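Ribokinase RBSK (Mycobacterium tuberculosis, PDB 3GO6) probably phosphorylates D-ribose at O-5 with magnesium-bound ATP to give D-ribose 5-phosphate, working as a homodimeric sugar kinase of the PfkB family. Local coordinates at residues Ala198-Ala203 / Phe213-Gly218; Gly218-Arg223 / Val230-Ala235. One frame throughout, in Å; residues are numbered along the deposited sequence.

Contact 1: residues Ala198-Ala203 / Phe213-Gly218; sequences ANEHEA and FVITLG
Ala198 O takes the backbone N-H of Thr216 at 2.9 Å, and the CA-H of Ile215 also points at this oxygen. The same residue's N-H goes to Val214 O at 3.1 Å, so Ala198 bonds to the residues on both sides of Ile215. These bonds knit strands 195-199 and 212-216 in parallel, the two strands of a beta-alpha-beta unit whose helix starts at Glu200. At the end of the ladder a water takes over, accepting from Glu200 N and donating 2.7 Å to Thr216 O. Asn199 and Glu202 close a capping box over the helix start: Asn199 OD1 accepts an almost straight bond from Glu202 N (2.8 Å), and Glu202 OE1 takes Asn199 N on its anti side. With chi1 at 68°, the Asn199 amide is swung back over its own backbone, where OD1 can reach the N-H of Glu202. Beneath the helix, Ala203 CB rests on Phe213 CZ (3.7 Å) and Ile215 CG1, while Ala203 O lies at the ring's edge. The bent Glu200 chain crosses Ile215 CG2 and reaches Leu217 CD2, its carboxylate held by Arg223 in a salt bridge. Backbone, cap and water together hold Asn199 and Thr216 close together; both are predicted to bind ATP.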
ATOM      1  N   ALA A 198      -7.410 -10.694  22.852  1.00 14.08           N
ATOM      2  CA  ALA A 198      -8.048 -10.812  21.551  1.00 14.90           C
ATOM      3  C   ALA A 198      -9.271  -9.930  21.488  1.00 15.46           C
ATOM      4  O   ALA A 198      -9.880  -9.672  22.514  1.00 16.14           O
ATOM      5  CB  ALA A 198      -8.435 -12.257  21.281  1.00 15.01           C
ATOM      6  N   ASN A 199      -9.629  -9.450  20.301  1.00 16.50           N
ATOM      7  CA  ASN A 199     -10.951  -8.824  20.153  1.00 17.45           C
ATOM      8  C   ASN A 199     -12.038  -9.919  20.152  1.00 18.84           C
ATOM      9  O   ASN A 199     -11.713 -11.109  20.232  1.00 17.46           O
ATOM     10  CB  ASN A 199     -11.023  -7.860  18.940  1.00 17.57           C
ATOM     11  CG  ASN A 199     -10.926  -8.557  17.592  1.00 19.16           C
ATOM     12  OD1 ASN A 199     -11.339  -9.709  17.408  1.00 19.40           O
ATOM     13  ND2 ASN A 199     -10.402  -7.834  16.620  1.00 20.33           N
ATOM     14  N   GLU A 200     -13.309  -9.537  20.076  1.00 19.90           N
ATOM     15  CA  GLU A 200     -14.387 -10.542  20.171  1.00 21.62           C
ATOM     16  C   GLU A 200     -14.315 -11.593  19.067  1.00 21.29           C
ATOM     17  O   GLU A 200     -14.406 -12.792  19.345  1.00 20.72           O
ATOM     18  CB  GLU A 200     -15.780  -9.889  20.248  1.00 22.37           C
ATOM     19  CG  GLU A 200     -16.036  -9.172  21.580  1.00 26.69           C
ATOM     20  CD  GLU A 200     -16.777 -10.014  22.631  1.00 32.61           C
ATOM     21  OE1 GLU A 200     -16.637 -11.268  22.668  1.00 34.99           O
ATOM     22  OE2 GLU A 200     -17.510  -9.406  23.445  1.00 34.75           O
ATOM     23  N   HIS A 201     -14.098 -11.155  17.828  1.00 21.29           N
ATOM     24  CA  HIS A 201     -13.980 -12.080  16.689  1.00 22.25           C
ATOM     25  C   HIS A 201     -12.766 -13.018  16.827  1.00 21.50           C
ATOM     26  O   HIS A 201     -12.875 -14.251  16.640  1.00 21.53           O
ATOM     27  CB  HIS A 201     -13.952 -11.296  15.365  1.00 23.41           C
ATOM     28  CG  HIS A 201     -13.465 -12.092  14.191  1.00 28.07           C
ATOM     29  ND1 HIS A 201     -14.258 -13.002  13.521  1.00 33.31           N
ATOM     30  CD2 HIS A 201     -12.267 -12.098  13.555  1.00 31.71           C
ATOM     31  CE1 HIS A 201     -13.562 -13.546  12.534  1.00 34.65           C
ATOM     32  NE2 HIS A 201     -12.351 -13.016  12.536  1.00 33.67           N
ATOM     33  N   GLU A 202     -11.614 -12.451  17.169  1.00 19.95           N
ATOM     34  CA  GLU A 202     -10.419 -13.263  17.424  1.00 19.18           C
ATOM     35  C   GLU A 202     -10.615 -14.220  18.616  1.00 18.98           C
ATOM     36  O   GLU A 202     -10.146 -15.370  18.580  1.00 19.60           O
ATOM     37  CB  GLU A 202      -9.193 -12.364  17.666  1.00 18.56           C
ATOM     38  CG  GLU A 202      -8.795 -11.504  16.461  1.00 17.86           C
ATOM     39  CD  GLU A 202      -7.915 -10.289  16.827  1.00 19.04           C
ATOM     40  OE1 GLU A 202      -7.815  -9.930  18.030  1.00 16.93           O
ATOM     41  OE2 GLU A 202      -7.336  -9.684  15.881  1.00 18.47           O
ATOM     42  N   ALA A 203     -11.290 -13.761  19.667  1.00 19.17           N
ATOM     43  CA  ALA A 203     -11.528 -14.617  20.840  1.00 20.29           C
ATOM     44  C   ALA A 203     -12.375 -15.853  20.484  1.00 21.44           C
ATOM     45  O   ALA A 203     -12.102 -16.965  20.976  1.00 21.56           O
ATOM     46  CB  ALA A 203     -12.164 -13.822  21.986  1.00 20.31           C
ATOM     47  N   PHE A 213      -8.477 -14.763  30.118  1.00 18.67           N
ATOM     48  CA  PHE A 213      -8.915 -14.384  28.771  1.00 18.91           C
ATOM     49  C   PHE A 213      -9.278 -12.897  28.813  1.00 18.61           C
ATOM     50  O   PHE A 213     -10.193 -12.497  29.536  1.00 18.45           O
ATOM     51  CB  PHE A 213     -10.128 -15.216  28.324  1.00 19.06           C
ATOM     52  CG  PHE A 213     -10.154 -15.565  26.844  1.00 19.56           C
ATOM     53  CD1 PHE A 213      -9.414 -14.828  25.895  1.00 19.80           C
ATOM     54  CD2 PHE A 213     -10.956 -16.626  26.394  1.00 21.44           C
ATOM     55  CE1 PHE A 213      -9.452 -15.157  24.539  1.00 19.85           C
ATOM     56  CE2 PHE A 213     -11.005 -16.980  25.038  1.00 22.03           C
ATOM     57  CZ  PHE A 213     -10.251 -16.246  24.097  1.00 20.40           C
ATOM     58  N   VAL A 214      -8.523 -12.085  28.069  1.00 17.62           N
ATOM     59  CA  VAL A 214      -8.701 -10.630  28.044  1.00 16.88           C
ATOM     60  C   VAL A 214      -9.263 -10.266  26.685  1.00 17.31           C
ATOM     61  O   VAL A 214      -8.558 -10.303  25.663  1.00 17.26           O
ATOM     62  CB  VAL A 214      -7.372  -9.871  28.321  1.00 16.92           C
ATOM     63  CG1 VAL A 214      -7.588  -8.351  28.272  1.00 15.88           C
ATOM     64  CG2 VAL A 214      -6.785 -10.270  29.683  1.00 15.62           C
ATOM     65  N   ILE A 215     -10.545  -9.938  26.647  1.00 17.40           N
ATOM     66  CA  ILE A 215     -11.207  -9.701  25.379  1.00 18.18           C
ATOM     67  C   ILE A 215     -11.419  -8.201  25.229  1.00 18.68           C
ATOM     68  O   ILE A 215     -12.188  -7.600  25.967  1.00 19.07           O
ATOM     69  CB  ILE A 215     -12.550 -10.475  25.240  1.00 18.54           C
ATOM     70  CG1 ILE A 215     -12.352 -11.987  25.411  1.00 20.11           C
ATOM     71  CG2 ILE A 215     -13.193 -10.220  23.879  1.00 18.47           C
ATOM     72  CD1 ILE A 215     -12.531 -12.423  26.859  1.00 24.23           C
ATOM     73  N   THR A 216     -10.724  -7.594  24.274  1.00 18.74           N
ATOM     74  CA  THR A 216     -10.793  -6.151  24.101  1.00 18.40           C
ATOM     75  C   THR A 216     -12.092  -5.787  23.382  1.00 19.12           C
ATOM     76  O   THR A 216     -12.564  -6.528  22.522  1.00 18.89           O
ATOM     77  CB  THR A 216      -9.581  -5.621  23.308  1.00 18.77           C
ATOM     78  OG1 THR A 216      -9.526  -6.300  22.050  1.00 18.12           O
ATOM     79  CG2 THR A 216      -8.267  -5.877  24.096  1.00 16.85           C
ATOM     80  N   LEU A 217     -12.652  -4.642  23.752  1.00 20.27           N
ATOM     81  CA  LEU A 217     -13.981  -4.224  23.321  1.00 22.52           C
ATOM     82  C   LEU A 217     -13.937  -2.817  22.717  1.00 23.95           C
ATOM     83  O   LEU A 217     -14.883  -2.050  22.879  1.00 24.09           O
ATOM     84  CB  LEU A 217     -14.925  -4.200  24.537  1.00 22.38           C
ATOM     85  CG  LEU A 217     -15.117  -5.480  25.347  1.00 23.38           C
ATOM     86  CD1 LEU A 217     -15.912  -5.162  26.612  1.00 24.86           C
ATOM     87  CD2 LEU A 217     -15.803  -6.576  24.512  1.00 23.20           C
ATOM     88  N   GLY A 218     -12.843  -2.466  22.049  1.00 25.23           N
ATOM     89  CA  GLY A 218     -12.712  -1.117  21.491  1.00 27.36           C
ATOM     90  C   GLY A 218     -12.881  -0.095  22.601  1.00 28.87           C
ATOM     91  O   GLY A 218     -12.178  -0.166  23.604  1.00 29.87           O
TER
HETATM   92  O   HOH W   1     -14.014  -6.631  20.268  1.00 25.46           O

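Contact 2: residues Gly218-Arg223 / Val230-Ala235; sequences GVRGAR and VFEVPA
Phe231 O, early in the second strand of a beta hairpin (222-226 with 229-233), faces the CA-H of Arg223 at 3.5 Å; the Phe231 ring stacks with Tyr224 and touches Leu269 of helix 265-282. Glu232 follows, in a non-hydrogen-bonded pair with Arg223. Its carboxylate lies against the aliphatic part of that arginine, OE2 being 3.5 Å from Arg223 CD, whereas the guanidinium is turned to Glu200 in a salt bridge. Arg223 CG stands opposite the backbone N (chi1 -165°), and the chain bends only at chi3, which lays its methylenes beside the glutamate. Arg220 NH2 stays 4.1 Å from Glu232 OE2, an attraction beyond salt-bridge range, and a water donates to Arg220 O and, weakly, to Glu232 OE1.

Val233 makes the hydrogen-bonded pair with Ala222: Val233 N donates to Ala222 O at 2.7 Å, and Val233 O accepts Ala222 N at 3.0 Å. The side chains of both residues pack on Cys276 of helix 265-282. Val233 O also meets the CA-H of Gly221, whose backbone angles call for glycine; this residue binds ADP in a crystal structure of the protein, though no ADP is bound to this chain here. Past Pro234, a water accepts from Ala235 N, and Ala235 CB packs 3.8 Å from Val219 O and 3.9 Å from Gly221 CA.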
ATOM      1  N   GLY A 218     -12.843  -2.466  22.049  1.00 25.23           N
ATOM      2  CA  GLY A 218     -12.712  -1.117  21.491  1.00 27.36           C
ATOM      3  C   GLY A 218     -12.881  -0.095  22.601  1.00 28.87           C
ATOM      4  O   GLY A 218     -12.178  -0.166  23.604  1.00 29.87           O
ATOM      5  N   VAL A 219     -13.842   0.823  22.451  1.00 30.07           N
ATOM      6  CA  VAL A 219     -14.052   1.932  23.417  1.00 30.62           C
ATOM      7  C   VAL A 219     -14.613   1.547  24.783  1.00 30.77           C
ATOM      8  O   VAL A 219     -14.487   2.306  25.744  1.00 31.38           O
ATOM      9  CB  VAL A 219     -14.929   3.092  22.813  1.00 31.03           C
ATOM     10  CG1 VAL A 219     -14.362   3.564  21.470  1.00 30.45           C
ATOM     11  CG2 VAL A 219     -16.410   2.671  22.679  1.00 32.42           C
ATOM     12  N   ARG A 220     -15.245   0.382  24.882  1.00 30.91           N
ATOM     13  CA  ARG A 220     -15.757  -0.074  26.163  1.00 31.09           C
ATOM     14  C   ARG A 220     -14.659  -0.679  27.040  1.00 30.28           C
ATOM     15  O   ARG A 220     -14.940  -1.142  28.150  1.00 30.93           O
ATOM     16  CB  ARG A 220     -16.902  -1.065  25.960  1.00 31.81           C
ATOM     17  CG  ARG A 220     -18.160  -0.418  25.365  1.00 34.52           C
ATOM     18  CD  ARG A 220     -18.924  -1.415  24.513  1.00 39.51           C
ATOM     19  NE  ARG A 220     -19.305  -2.592  25.291  1.00 43.39           N
ATOM     20  CZ  ARG A 220     -19.374  -3.830  24.809  1.00 43.95           C
ATOM     21  NH1 ARG A 220     -19.073  -4.076  23.541  1.00 43.95           N
ATOM     22  NH2 ARG A 220     -19.735  -4.827  25.606  1.00 46.05           N
ATOM     23  N   GLY A 221     -13.414  -0.668  26.546  1.00 28.47           N
ATOM     24  CA  GLY A 221     -12.281  -1.189  27.309  1.00 26.34           C
ATOM     25  C   GLY A 221     -12.030  -2.666  27.029  1.00 25.04           C
ATOM     26  O   GLY A 221     -11.599  -3.037  25.934  1.00 24.64           O
ATOM     27  N   ALA A 222     -12.299  -3.502  28.022  1.00 23.64           N
ATOM     28  CA  ALA A 222     -12.045  -4.933  27.918  1.00 23.75           C
ATOM     29  C   ALA A 222     -12.946  -5.728  28.854  1.00 23.99           C
ATOM     30  O   ALA A 222     -13.408  -5.214  29.876  1.00 24.30           O
ATOM     31  CB  ALA A 222     -10.555  -5.247  28.205  1.00 23.39           C
ATOM     32  N   ARG A 223     -13.196  -6.974  28.468  1.00 23.94           N
ATOM     33  CA  ARG A 223     -13.946  -7.965  29.242  1.00 24.56           C
ATOM     34  C   ARG A 223     -12.914  -9.009  29.701  1.00 24.12           C
ATOM     35  O   ARG A 223     -12.049  -9.413  28.916  1.00 22.66           O
ATOM     36  CB  ARG A 223     -14.942  -8.619  28.287  1.00 25.37           C
ATOM     37  CG  ARG A 223     -16.043  -9.414  28.853  1.00 29.96           C
ATOM     38  CD  ARG A 223     -17.178  -9.580  27.802  1.00 32.94           C
ATOM     39  NE  ARG A 223     -16.819 -10.293  26.560  1.00 34.90           N
ATOM     40  CZ  ARG A 223     -16.642 -11.615  26.467  1.00 36.26           C
ATOM     41  NH1 ARG A 223     -16.733 -12.384  27.544  1.00 36.15           N
ATOM     42  NH2 ARG A 223     -16.352 -12.177  25.300  1.00 35.67           N
ATOM     43  N   VAL A 230     -15.577 -13.159  36.013  1.00 30.22           N
ATOM     44  CA  VAL A 230     -16.079 -12.534  34.792  1.00 29.89           C
ATOM     45  C   VAL A 230     -16.423 -11.090  35.129  1.00 29.43           C
ATOM     46  O   VAL A 230     -17.245 -10.834  36.009  1.00 28.96           O
ATOM     47  CB  VAL A 230     -17.340 -13.280  34.247  1.00 30.25           C
ATOM     48  CG1 VAL A 230     -18.002 -12.512  33.098  1.00 30.36           C
ATOM     49  CG2 VAL A 230     -16.990 -14.695  33.800  1.00 30.22           C
ATOM     50  N   PHE A 231     -15.759 -10.145  34.464  1.00 28.30           N
ATOM     51  CA  PHE A 231     -16.008  -8.721  34.683  1.00 27.34           C
ATOM     52  C   PHE A 231     -15.546  -7.878  33.496  1.00 27.13           C
ATOM     53  O   PHE A 231     -14.881  -8.380  32.572  1.00 25.55           O
ATOM     54  CB  PHE A 231     -15.384  -8.205  35.996  1.00 27.52           C
ATOM     55  CG  PHE A 231     -13.887  -8.422  36.115  1.00 28.20           C
ATOM     56  CD1 PHE A 231     -12.983  -7.471  35.621  1.00 27.55           C
ATOM     57  CD2 PHE A 231     -13.380  -9.551  36.763  1.00 28.77           C
ATOM     58  CE1 PHE A 231     -11.602  -7.662  35.737  1.00 28.82           C
ATOM     59  CE2 PHE A 231     -11.992  -9.753  36.889  1.00 29.50           C
ATOM     60  CZ  PHE A 231     -11.102  -8.807  36.375  1.00 27.63           C
ATOM     61  N   GLU A 232     -15.928  -6.606  33.520  1.00 26.68           N
ATOM     62  CA  GLU A 232     -15.520  -5.665  32.491  1.00 26.78           C
ATOM     63  C   GLU A 232     -14.672  -4.563  33.114  1.00 25.92           C
ATOM     64  O   GLU A 232     -14.776  -4.279  34.314  1.00 25.77           O
ATOM     65  CB  GLU A 232     -16.736  -5.125  31.714  1.00 27.56           C
ATOM     66  CG  GLU A 232     -17.579  -6.245  31.071  1.00 31.60           C
ATOM     67  CD  GLU A 232     -18.350  -5.826  29.823  1.00 38.16           C
ATOM     68  OE1 GLU A 232     -18.510  -4.602  29.583  1.00 40.17           O
ATOM     69  OE2 GLU A 232     -18.800  -6.743  29.077  1.00 41.34           O
ATOM     70  N   VAL A 233     -13.797  -3.981  32.302  1.00 24.66           N
ATOM     71  CA  VAL A 233     -12.919  -2.904  32.738  1.00 23.61           C
ATOM     72  C   VAL A 233     -13.085  -1.791  31.701  1.00 23.83           C
ATOM     73  O   VAL A 233     -12.754  -2.004  30.528  1.00 23.54           O
ATOM     74  CB  VAL A 233     -11.435  -3.346  32.808  1.00 23.04           C
ATOM     75  CG1 VAL A 233     -10.552  -2.192  33.251  1.00 22.56           C
ATOM     76  CG2 VAL A 233     -11.250  -4.536  33.758  1.00 23.83           C
ATOM     77  N   PRO A 234     -13.642  -0.630  32.113  1.00 24.10           N
ATOM     78  CA  PRO A 234     -13.834   0.505  31.200  1.00 24.08           C
ATOM     79  C   PRO A 234     -12.556   1.247  30.815  1.00 23.87           C
ATOM     80  O   PRO A 234     -11.542   1.193  31.527  1.00 24.86           O
ATOM     81  CB  PRO A 234     -14.762   1.445  31.999  1.00 24.32           C
ATOM     82  CG  PRO A 234     -14.398   1.190  33.409  1.00 25.21           C
ATOM     83  CD  PRO A 234     -14.184  -0.330  33.459  1.00 24.56           C
ATOM     84  N   ALA A 235     -12.616   1.931  29.677  1.00 23.46           N
ATOM     85  CA  ALA A 235     -11.541   2.812  29.229  1.00 23.10           C
ATOM     86  C   ALA A 235     -11.990   4.256  29.426  1.00 23.37           C
ATOM     87  O   ALA A 235     -13.187   4.517  29.418  1.00 23.58           O
ATOM     88  CB  ALA A 235     -11.250   2.554  27.741  1.00 22.88           C
TER
HETATM   89  O   HOH W   2     -15.547   2.420  28.620  1.00 34.16           O
HETATM   90  O   HOH W   3     -15.907   4.853  27.489  1.00 53.69           O
HETATM   91  O   HOH W   4     -16.776  -1.796  30.334  1.00 55.15           O

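In the fold
The contacts follow one another along the chain and share Gly218; their centres lie about 10 Å apart on one mixed sheet, where parallel strand 212-216 neighbours antiparallel strand 222-226. Ile215 O probably accepts a hydrogen bond from Arg223 N (2.8 Å), and the salt bridge from Glu200 OE1 to Arg223 NH2, also 2.8 Å, is the side-chain tie between the contacts. The turn between these strands includes most of the 216-221 run predicted to bind ATP, so contact 1 frames its start and contact 2 its end. In contact 1 the Asn199 side chain is about 10 Å from bound ribose; in contact 2 the Val219 side chain is about 12 Å from the magnesium ion.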